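Malate Synthase (Haloferax volcanii, PDB 3OYZ) catalyses the magnesium-dependent Claisen condensation of acetyl-CoA with glyoxylate and the hydrolysis of the malyl-CoA intermediate, yielding malate and CoA in the glyoxylate cycle. Local coordinates at residues Phe15-Ala20 with Asp44-Asp49. Sequence-based numbering, arbitrary orientation.
With ACO (acetyl coenzyme *a), chain B.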
loop_
_atom_site.group_PDB
_atom_site.type_symbol
_atom_site.label_atom_id
_atom_site.label_comp_id
_atom_site.label_asym_id
_atom_site.label_seq_id
_atom_site.Cartn_x
_atom_site.Cartn_y
_atom_site.Cartn_z
ATOM N N PHE A 15 -22.397 -2.397 14.162
ATOM C CA PHE A 15 -22.352 -2.072 15.616
ATOM C C PHE A 15 -22.253 -3.287 16.500
ATOM O O PHE A 15 -23.144 -4.108 16.386
ATOM C CB PHE A 15 -23.759 -1.484 15.929
ATOM C CG PHE A 15 -24.005 -1.056 17.368
ATOM C CD1 PHE A 15 -23.010 -0.491 18.146
ATOM C CD2 PHE A 15 -25.323 -1.078 17.878
ATOM C CE1 PHE A 15 -23.253 -0.088 19.502
ATOM C CE2 PHE A 15 -25.606 -0.653 19.210
ATOM C CZ PHE A 15 -24.566 -0.126 20.007
ATOM N N THR A 16 -21.241 -3.469 17.335
ATOM C CA THR A 16 -21.229 -4.657 18.167
ATOM C C THR A 16 -21.811 -4.383 19.583
ATOM O O THR A 16 -21.509 -3.336 20.169
ATOM C CB THR A 16 -19.805 -5.110 18.412
ATOM O OG1 THR A 16 -19.051 -3.915 18.600
ATOM C CG2 THR A 16 -19.235 -5.870 17.092
ATOM N N SER A 17 -22.476 -5.387 20.161
ATOM C CA SER A 17 -22.985 -5.328 21.548
ATOM C C SER A 17 -22.565 -6.551 22.363
ATOM O O SER A 17 -22.690 -7.681 21.919
ATOM C CB SER A 17 -24.511 -5.278 21.518
ATOM O OG SER A 17 -24.926 -4.083 20.860
ATOM N N PRO A 18 -22.075 -6.369 23.593
ATOM C CA PRO A 18 -21.731 -7.570 24.371
ATOM C C PRO A 18 -22.966 -8.458 24.576
ATOM O O PRO A 18 -24.077 -7.949 24.688
ATOM C CB PRO A 18 -21.220 -7.012 25.696
ATOM C CG PRO A 18 -20.815 -5.624 25.370
ATOM C CD PRO A 18 -21.750 -5.120 24.298
ATOM N N THR A 19 -22.833 -9.780 24.555
ATOM C CA THR A 19 -24.027 -10.616 24.558
ATOM C C THR A 19 -24.411 -11.027 26.000
ATOM O O THR A 19 -25.533 -11.475 26.233
ATOM C CB THR A 19 -23.745 -11.895 23.781
ATOM O OG1 THR A 19 -22.621 -12.458 24.456
ATOM C CG2 THR A 19 -23.313 -11.537 22.354
ATOM N N ALA A 20 -23.486 -10.889 26.936
ATOM C CA ALA A 20 -23.670 -11.322 28.319
ATOM C C ALA A 20 -22.702 -10.600 29.257
ATOM O O ALA A 20 -21.500 -10.860 29.232
ATOM C CB ALA A 20 -23.527 -12.835 28.462
ATOM N N ASP A 44 -27.008 -0.192 10.182
ATOM C CA ASP A 44 -27.293 -1.078 9.041
ATOM C C ASP A 44 -27.022 -2.549 9.385
ATOM O O ASP A 44 -27.723 -3.458 8.952
ATOM C CB ASP A 44 -26.425 -0.643 7.856
ATOM C CG ASP A 44 -26.886 0.646 7.268
ATOM O OD1 ASP A 44 -28.118 0.905 7.335
ATOM O OD2 ASP A 44 -26.033 1.397 6.741
ATOM N N VAL A 45 -26.033 -2.818 10.215
ATOM C CA VAL A 45 -25.670 -4.202 10.553
ATOM C C VAL A 45 -25.426 -4.195 12.021
ATOM O O VAL A 45 -24.610 -3.451 12.539
ATOM C CB VAL A 45 -24.387 -4.759 9.744
ATOM C CG1 VAL A 45 -23.925 -6.008 10.379
ATOM C CG2 VAL A 45 -24.836 -5.159 8.399
ATOM N N TRP A 46 -26.137 -5.077 12.716
ATOM C CA TRP A 46 -25.976 -5.129 14.134
ATOM C C TRP A 46 -25.317 -6.450 14.484
ATOM O O TRP A 46 -25.744 -7.483 14.003
ATOM C CB TRP A 46 -27.382 -5.046 14.813
ATOM C CG TRP A 46 -27.246 -5.194 16.314
ATOM C CD1 TRP A 46 -26.282 -4.648 17.112
ATOM C CD2 TRP A 46 -28.078 -5.975 17.178
ATOM N NE1 TRP A 46 -26.462 -5.049 18.421
ATOM C CE2 TRP A 46 -27.536 -5.895 18.469
ATOM C CE3 TRP A 46 -29.255 -6.734 16.975
ATOM C CZ2 TRP A 46 -28.166 -6.477 19.600
ATOM C CZ3 TRP A 46 -29.811 -7.424 18.087
ATOM C CH2 TRP A 46 -29.266 -7.268 19.373
ATOM N N VAL A 47 -24.300 -6.421 15.320
ATOM C CA VAL A 47 -23.513 -7.612 15.634
ATOM C C VAL A 47 -23.554 -7.972 17.117
ATOM O O VAL A 47 -22.733 -7.507 17.916
ATOM C CB VAL A 47 -22.036 -7.341 15.150
ATOM C CG1 VAL A 47 -21.168 -8.574 15.303
ATOM C CG2 VAL A 47 -22.110 -6.922 13.689
ATOM N N PRO A 48 -24.490 -8.853 17.511
ATOM C CA PRO A 48 -24.275 -9.317 18.870
ATOM C C PRO A 48 -22.956 -10.068 18.975
ATOM O O PRO A 48 -22.783 -11.095 18.318
ATOM C CB PRO A 48 -25.386 -10.354 19.047
ATOM C CG PRO A 48 -26.537 -9.862 18.194
ATOM C CD PRO A 48 -25.820 -9.235 16.968
ATOM N N ASP A 49 -22.094 -9.644 19.865
ATOM C CA ASP A 49 -20.725 -10.083 19.873
ATOM C C ASP A 49 -20.352 -11.037 20.945
ATOM O O ASP A 49 -19.883 -10.580 21.969
ATOM C CB ASP A 49 -19.830 -8.853 19.898
ATOM C CG ASP A 49 -18.380 -9.159 19.638
ATOM O OD1 ASP A 49 -18.060 -10.315 19.329
ATOM O OD2 ASP A 49 -17.557 -8.240 19.838
HETATM N N1A ACO B . -24.477 -2.077 22.790
HETATM C C2A ACO B . -25.630 -1.843 23.447
HETATM N N3A ACO B . -25.741 -0.808 24.299
HETATM C C4A ACO B . -24.718 0.042 24.570
HETATM C C5A ACO B . -23.442 -0.189 23.860
HETATM C C6A ACO B . -23.348 -1.350 22.954
HETATM N N6A ACO B . -22.142 -1.554 22.360
HETATM N N7A ACO B . -22.575 0.748 24.266
HETATM C C8A ACO B . -23.224 1.510 25.179
HETATM N N9A ACO B . -24.501 1.128 25.320
HETATM C C1B ACO B . -25.473 1.804 26.238
HETATM C C2B ACO B . -24.723 2.195 27.504
HETATM O O2B ACO B . -24.720 1.083 28.399
HETATM C C3B ACO B . -25.499 3.397 28.004
HETATM O O3B ACO B . -26.651 2.797 28.604
HETATM P P3B ACO B . -27.600 3.468 29.771
HETATM O O7A ACO B . -28.778 3.881 28.902
HETATM O O8A ACO B . -26.684 4.551 30.302
HETATM O O9A ACO B . -27.872 2.389 30.794
HETATM C C4B ACO B . -25.890 4.084 26.705
HETATM O O4B ACO B . -25.980 3.047 25.718
HETATM C C5B ACO B . -24.824 5.070 26.244
HETATM O O5B ACO B . -23.557 4.482 26.544
HETATM P P1A ACO B . -22.188 5.316 26.484
HETATM O O1A ACO B . -22.049 6.372 27.533
HETATM O O2A ACO B . -22.144 5.841 25.078
HETATM O O3A ACO B . -20.938 4.334 26.677
HETATM P P2A ACO B . -20.544 3.718 28.102
HETATM O O4A ACO B . -21.909 3.334 28.575
HETATM O O5A ACO B . -19.472 4.608 28.696
HETATM O O6A ACO B . -19.708 2.354 27.805
HETATM C CBP ACO B . -18.321 0.795 26.502
HETATM C CCP ACO B . -18.583 2.248 26.919
HETATM C CDP ACO B . -18.042 -0.080 27.723
HETATM C CEP ACO B . -17.059 0.803 25.649
HETATM C CAP ACO B . -19.510 0.166 25.767
HETATM O OAP ACO B . -19.888 1.140 24.804
HETATM C C9P ACO B . -19.186 -1.122 25.039
HETATM O O9P ACO B . -18.980 -2.158 25.681
HETATM N N8P ACO B . -19.109 -1.048 23.700
HETATM C C7P ACO B . -18.814 -2.254 22.935
HETATM C C6P ACO B . -17.350 -2.706 23.039
HETATM C C5P ACO B . -17.190 -3.780 21.979
HETATM O O5P ACO B . -18.145 -4.081 21.266
HETATM N N4P ACO B . -15.966 -4.293 21.860
HETATM C C3P ACO B . -15.584 -5.297 20.883
HETATM C C2P ACO B . -15.598 -4.740 19.458
HETATM S S1P ACO B . -13.941 -4.132 19.344
HETATM C C ACO B . -12.889 -5.410 19.034
HETATM O O ACO B . -13.183 -6.578 19.200
HETATM C CH3 ACO B . -11.508 -5.044 18.584
#
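Trp46 turns the edge of its indole to Ser17, and NE1 gives an almost straight hydrogen bond to OG (3.0 Å, 174° at the hydrogen) with the hydroxyl close to the ring plane. That same OG in turn donates a hydrogen bond to N1A of acetyl-CoA at 2.8 Å, so the indole is the second shell behind an adenine contact. The Ser17 torsion puts OG between the two partners: it sits beside the backbone N and anti to the carbonyl carbon (chi1 -63°). Phe15, on the same sheet face, runs obliquely to the indole, planes at 39°, with CD2 3.8 Å from Trp46 CD1, while its far end, CZ, comes within 3.4 Å of N1A. Pro48 CD lies over the centre of one indole face.

On the other side of the sheet Thr16 and Val47 lie side by side, Thr16 CG2 3.7 Å from Val47 CB. Thr16 OG1 donates to the pantetheine oxygen O5P (2.8 Å), and the backbone O of Thr16 accepts a hydrogen bond from the adenine amino group N6A. Asp49 follows on this face, its OD2 in a salt bridge with Arg84, a glyoxylate-binding residue.

Between these two layers of side chains, parallel strands 13-18 and 45-49, joined through helix 29-36 as the first beta-alpha-beta unit of the TIM barrel, share four backbone bonds, such as Ser17 O to Asp49 N at 2.9 Å. A leucine in place of Trp46 would probably leave Ser17 OG without its donor and freer to rotate off the adenine. Because OG accepts from the indole N-H, its own hydrogen is probably steered toward N1A, which would probably favour an adenine with N1A unprotonated.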